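Side-chain contacts in TCP pilus virulence regulatory protein (Vibrio cholerae, PDB 4MLO), which activates transcription of virulence genes as an AraC-family regulator, probably binding DNA through helix-turn-helix motifs, and holds a bound fatty acid: residues S252-F255 with K256-N260; I220-S223 with Y224-S227; R214-I217 with N218-R221. One frame throughout, in Å; residues are numbered along the deposited sequence.

In the fold
Following the chain, contact 3 (214-217 with 218-221) comes first, near the start of the long helix 213-230. Contact 2 (220-223 with 224-227) continues the same helix and shares Ile220 and Arg221 with contact 3. Contact 1 lies further on, at the end of helix 248-259. All three are local turns of helix that close no loop; contacts 3 and 2 overlap, contact 1 follows in series, and none nests or crosses. In space helix 248-259 lies against helix 213-230: Val254 CG1 is 3.6 Å from Ile222 CG1, and Met259 SD is 3.9 Å from Ile226 CD1. Both helices also reach strand 19-26 and, through Met259 and Ile226, the palmitoleic acid.

Contact 1 of 3, residues S252-F255 with K256-N260; sequences STVF and KSTMN
Helix 248-259, probably the second helix of an AraC-family helix-turn-helix, carries in its last turns a Met-aromatic contact between Phe255 and Met259, one turn apart. The methylene CG of Met259 sits over one face of the Phe255 ring, offset toward the rim and 3.9 Å from the centroid, a CH-pi contact. The sulfur SD stands above the same ring but farther off, at 5.3 Å from the centroid. Bends at chi2 and chi3 of Met259 (-72° and -75°) accompany this placing, in which CG rather than SD is nearer the ring. In the backbone, Met259 N donates an almost straight 2.8 Å bond to Phe255 O.

Val254 O is gripped twice: Thr258 N and Thr258 OG1 approach from opposite faces of the carbonyl plane, the hydroxyl at 2.8 Å from Val254 O. The hydroxyl of buried Thr258 thus finds an acceptor in its own helix, and the two side chains lie side by side, Val254 CG1 to Thr258 OG1 4.0 Å. On the exposed side the extended Lys256 chain passes back along Ser252, its CG 3.2 Å from Ser252 O. Lys256 NZ then donates to a water at 3.1 Å, and that water makes a weak bond to Thr253 OG1, whose stronger partner is Ser249 O.

Asn260 leaves the helix with positive phi, and beyond it Pro263 and Tyr266 of helix 263-271 pack on Phe255. Met259 also meets Phe22 and Leu25 and lines the palmitoleic acid pocket, making this helix end part of the fatty-acid site between the DNA-binding region and the cupin-like domain.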
# COMPACT_ATOMS: atom_id res chain seq x y z
N SER A 252 2.07 18.66 8.61
CA SER A 252 0.88 19.05 7.84
C SER A 252 1.21 19.30 6.38
O SER A 252 0.45 18.90 5.49
CB SER A 252 0.24 20.31 8.44
OG SER A 252 -0.11 20.10 9.79
N THR A 253 2.33 19.97 6.13
CA THR A 253 2.72 20.30 4.76
C THR A 253 3.01 19.04 3.93
O THR A 253 2.52 18.88 2.79
CB THR A 253 3.95 21.21 4.79
OG1 THR A 253 3.66 22.43 5.50
CG2 THR A 253 4.32 21.59 3.40
N VAL A 254 3.80 18.12 4.48
CA VAL A 254 4.06 16.86 3.79
C VAL A 254 2.79 16.02 3.63
O VAL A 254 2.60 15.38 2.59
CB VAL A 254 5.17 16.08 4.53
CG1 VAL A 254 5.43 14.76 3.84
CG2 VAL A 254 6.44 16.93 4.60
N PHE A 255 1.90 15.98 4.65
CA PHE A 255 0.68 15.19 4.57
C PHE A 255 -0.21 15.72 3.45
O PHE A 255 -0.72 14.94 2.63
CB PHE A 255 -0.03 15.21 5.92
CG PHE A 255 -1.13 14.20 6.06
CD1 PHE A 255 -2.38 14.44 5.53
CD2 PHE A 255 -0.91 12.98 6.64
CE1 PHE A 255 -3.38 13.52 5.63
CE2 PHE A 255 -1.92 12.03 6.74
CZ PHE A 255 -3.16 12.31 6.21
N LYS A 256 -0.35 17.05 3.39
CA LYS A 256 -1.14 17.69 2.33
C LYS A 256 -0.58 17.38 0.94
O LYS A 256 -1.35 17.14 0.01
CB LYS A 256 -1.17 19.20 2.58
CG LYS A 256 -2.08 19.61 3.69
CD LYS A 256 -1.80 21.06 4.11
CE LYS A 256 -2.71 21.47 5.24
NZ LYS A 256 -2.57 22.93 5.55
N SER A 257 0.74 17.42 0.77
CA SER A 257 1.37 17.10 -0.51
C SER A 257 1.11 15.65 -0.92
O SER A 257 0.90 15.34 -2.09
CB SER A 257 2.87 17.38 -0.41
OG SER A 257 3.61 16.96 -1.56
N THR A 258 1.14 14.74 0.07
CA THR A 258 1.05 13.30 -0.18
C THR A 258 -0.39 12.84 -0.42
O THR A 258 -0.65 12.05 -1.35
CB THR A 258 1.68 12.55 1.00
OG1 THR A 258 3.03 13.00 1.19
CG2 THR A 258 1.65 11.04 0.79
N MET A 259 -1.32 13.32 0.41
CA MET A 259 -2.70 12.87 0.42
C MET A 259 -3.68 13.86 -0.22
O MET A 259 -4.85 13.51 -0.41
CB MET A 259 -3.12 12.60 1.85
CG MET A 259 -2.23 11.59 2.58
SD MET A 259 -2.47 9.91 1.98
CE MET A 259 -4.00 9.43 2.67
N ASN A 260 -3.22 15.07 -0.53
CA ASN A 260 -4.04 16.16 -1.08
C ASN A 260 -5.20 16.57 -0.16
O ASN A 260 -6.19 17.15 -0.63
CB ASN A 260 -4.57 15.76 -2.45
CG ASN A 260 -4.83 16.94 -3.34
OD1 ASN A 260 -3.98 17.85 -3.53
ND2 ASN A 260 -6.03 16.93 -3.93
O HOH W 1 0.44 23.04 6.31

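Contact 2 of 3, residues I220-S223 with Y224-S227; sequences IRIS and YSIS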
# COMPACT_ATOMS: atom_id res chain seq x y z
N ILE A 220 7.77 7.47 4.29
CA ILE A 220 7.62 6.41 5.28
C ILE A 220 7.00 6.97 6.56
O ILE A 220 6.13 6.32 7.18
CB ILE A 220 8.98 5.75 5.54
CG1 ILE A 220 9.49 5.09 4.25
CG2 ILE A 220 8.90 4.73 6.73
CD1 ILE A 220 10.93 4.66 4.37
N ARG A 221 7.39 8.19 6.95
CA ARG A 221 6.81 8.83 8.14
C ARG A 221 5.33 9.16 7.95
O ARG A 221 4.56 9.04 8.89
CB ARG A 221 7.59 10.09 8.49
CG ARG A 221 9.00 9.79 9.04
CD ARG A 221 9.76 11.06 9.44
NE ARG A 221 10.98 10.70 10.18
CZ ARG A 221 12.09 11.40 10.25
NH1 ARG A 221 12.22 12.56 9.64
NH2 ARG A 221 13.11 10.89 10.96
N ILE A 222 4.90 9.53 6.74
CA ILE A 222 3.46 9.77 6.54
C ILE A 222 2.68 8.48 6.71
O ILE A 222 1.59 8.45 7.30
CB ILE A 222 3.20 10.41 5.17
CG1 ILE A 222 3.68 11.87 5.10
CG2 ILE A 222 1.69 10.35 4.76
CD1 ILE A 222 3.05 12.83 6.12
N SER A 223 3.19 7.39 6.16
CA SER A 223 2.45 6.16 6.29
C SER A 223 2.43 5.68 7.74
O SER A 223 1.44 5.11 8.18
CB SER A 223 3.02 5.14 5.31
OG SER A 223 2.72 5.58 3.99
N TYR A 224 3.47 5.99 8.52
CA TYR A 224 3.43 5.74 9.96
C TYR A 224 2.33 6.56 10.63
O TYR A 224 1.56 6.03 11.45
CB TYR A 224 4.83 6.03 10.53
CG TYR A 224 5.06 5.64 11.97
CD1 TYR A 224 4.75 6.48 12.99
CD2 TYR A 224 5.73 4.46 12.27
CE1 TYR A 224 5.00 6.14 14.32
CE2 TYR A 224 5.97 4.11 13.61
CZ TYR A 224 5.57 4.96 14.62
OH TYR A 224 5.80 4.67 15.97
N SER A 225 2.20 7.84 10.26
CA SER A 225 1.14 8.67 10.86
C SER A 225 -0.25 8.13 10.51
O SER A 225 -1.18 8.23 11.33
CB SER A 225 1.29 10.13 10.40
OG SER A 225 0.84 10.40 9.07
N ILE A 226 -0.42 7.64 9.29
CA ILE A 226 -1.69 7.06 8.87
C ILE A 226 -1.99 5.85 9.73
O ILE A 226 -3.09 5.70 10.26
CB ILE A 226 -1.65 6.75 7.37
CG1 ILE A 226 -1.76 8.05 6.59
CG2 ILE A 226 -2.80 5.86 6.97
CD1 ILE A 226 -1.37 7.91 5.15
N SER A 227 -0.98 4.98 9.93
CA SER A 227 -1.15 3.84 10.82
C SER A 227 -1.56 4.26 12.21
O SER A 227 -2.43 3.63 12.81
CB SER A 227 0.14 3.03 10.88
OG SER A 227 0.38 2.40 9.64
O HOH W 2 -0.14 3.10 6.90
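Residues 220-223 and 224-227 form one unbroken piece of helix 213-230, in which Tyr224 N bonds to Ile220 O and the next three amides repeat the i to i+4 pattern. The CA atoms of Ile222 and Ser225 are 5.0 Å apart, as expected for residues three apart in an alpha helix. The bonds are regular, ending with Ser227 N on Ser223 O at 3.0 Å and an N-H...O angle of 165°.

Ile222 O takes a second donor. Ser225 OG reaches it at 2.7 Å, coming in at a marked bend, with a C=O...O angle of 122°, while Ile226 N arrives more nearly in line. The hydroxyl can do this because chi1 of 77° holds OG between the backbone N and the carbonyl carbon, folded back over the preceding turn. A buried serine thus turns its polar end to the helix itself; Phe251 and Ile239 also touch Ser225.

In AraC-family proteins a long helix joins two helix-turn-helix motifs, and helix 213-230 is consistent with that connector. It packs against helix 248-259, where Ile222 meets Phe255. Within the helix, Ile222 CG2 touches Ile226 CD1 at 3.9 Å, the two branched chains running at a slant to each other. Ile226 CG1 also rests 3.4 Å from Ile222 O. The nearest atoms of the Ile226 side chain and the bound palmitoleic acid are about 4 Å apart.

On another side, a water donates to Ser223 O at 2.9 Å and also bonds to Ser227 OG, bridging one helical turn. In one of the two Ser223 conformers, Ser223 OG is hydrogen-bonded to Tyr26 O, a link to strand 19-26.

Contact 3 of 3, residues R214-I217 with N218-R221; sequences RELI and NSIR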
# COMPACT_ATOMS: atom_id res chain seq x y z
N ARG A 214 15.28 12.65 1.28
CA ARG A 214 14.34 13.34 2.17
C ARG A 214 12.91 12.96 1.85
O ARG A 214 12.09 12.79 2.77
CB ARG A 214 14.50 14.86 2.04
CG ARG A 214 13.48 15.61 2.90
CD ARG A 214 13.66 17.12 2.90
NE ARG A 214 13.69 17.74 1.58
CZ ARG A 214 12.62 17.99 0.83
NH1 ARG A 214 11.40 17.64 1.23
NH2 ARG A 214 12.78 18.57 -0.36
N GLU A 215 12.57 12.85 0.56
CA GLU A 215 11.23 12.45 0.14
C GLU A 215 10.92 11.02 0.57
O GLU A 215 9.80 10.71 0.96
CB GLU A 215 11.07 12.61 -1.38
CG GLU A 215 11.38 14.01 -1.92
CD GLU A 215 11.40 14.12 -3.45
OE1 GLU A 215 12.17 13.42 -4.14
OE2 GLU A 215 10.65 14.96 -3.98
N LEU A 216 11.92 10.12 0.50
CA LEU A 216 11.69 8.77 0.98
C LEU A 216 11.38 8.75 2.47
O LEU A 216 10.42 8.09 2.90
CB LEU A 216 12.91 7.90 0.72
CG LEU A 216 12.78 6.49 1.31
CD1 LEU A 216 11.66 5.73 0.63
CD2 LEU A 216 14.09 5.73 1.21
N ILE A 217 12.23 9.39 3.29
CA ILE A 217 12.01 9.33 4.74
C ILE A 217 10.67 9.95 5.09
O ILE A 217 9.90 9.38 5.86
CB ILE A 217 13.15 10.03 5.49
CG1 ILE A 217 14.51 9.41 5.11
CG2 ILE A 217 12.88 10.02 7.02
CD1 ILE A 217 14.66 7.94 5.46
N ASN A 218 10.35 11.07 4.46
CA ASN A 218 9.07 11.71 4.75
C ASN A 218 7.89 10.82 4.35
O ASN A 218 6.88 10.76 5.06
CB ASN A 218 9.00 13.03 4.01
CG ASN A 218 9.77 14.15 4.71
OD1 ASN A 218 10.15 14.04 5.86
ND2 ASN A 218 9.96 15.25 4.00
N SER A 219 8.02 10.09 3.24
CA SER A 219 6.93 9.22 2.79
C SER A 219 6.70 8.08 3.77
O SER A 219 5.56 7.76 4.09
CB SER A 219 7.21 8.70 1.37
OG SER A 219 8.14 7.62 1.30
N ILE A 220 7.77 7.47 4.29
CA ILE A 220 7.62 6.41 5.28
C ILE A 220 7.00 6.97 6.56
O ILE A 220 6.13 6.32 7.18
CB ILE A 220 8.98 5.75 5.54
CG1 ILE A 220 9.49 5.09 4.25
CG2 ILE A 220 8.90 4.73 6.73
CD1 ILE A 220 10.93 4.66 4.37
N ARG A 221 7.39 8.19 6.95
CA ARG A 221 6.81 8.83 8.14
C ARG A 221 5.33 9.16 7.95
O ARG A 221 4.56 9.04 8.89
CB ARG A 221 7.59 10.09 8.49
CG ARG A 221 9.00 9.79 9.04
CD ARG A 221 9.76 11.06 9.44
NE ARG A 221 10.98 10.70 10.18
CZ ARG A 221 12.09 11.40 10.25
NH1 ARG A 221 12.22 12.56 9.64
NH2 ARG A 221 13.11 10.89 10.96
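Leu216 and Ile220, one turn apart on helix 213-230, make the apolar part of the contact. Leu216 CD1 meets Ile220 CD1 at 4.0 Å, and Met171 and Ile174 of helix 170-180 also touch Leu216.

A second kind of contact sets a methyl over a guanidinium face. Ile217 CG2 sits over the centre of one face of the Arg221 guanidinium, 3.6 Å from Arg221 CZ. The Arg221 chain, extended from CG to NE (chi2 -178°), carries the guanidinium to this methyl. At the other flat group, Asn218 ND2 lies near the guanidinium plane of Arg214, at its edge, and touches Arg214 CG at 3.7 Å. The amide and guanidinium planes are 55° apart.

Of the hydrogen bonds, Ser219 OG reaches Leu216 O at 2.8 Å and shares that acceptor with Ile220 N. In this one of its two conformers, the Ser219 hydroxyl spends its proton within its own helix, whereas Asn218 ND2 links to Tyr250 OH of helix 248-259 and Arg221 NE to Ile182 O, so that these two polar ends bind outside the two segments.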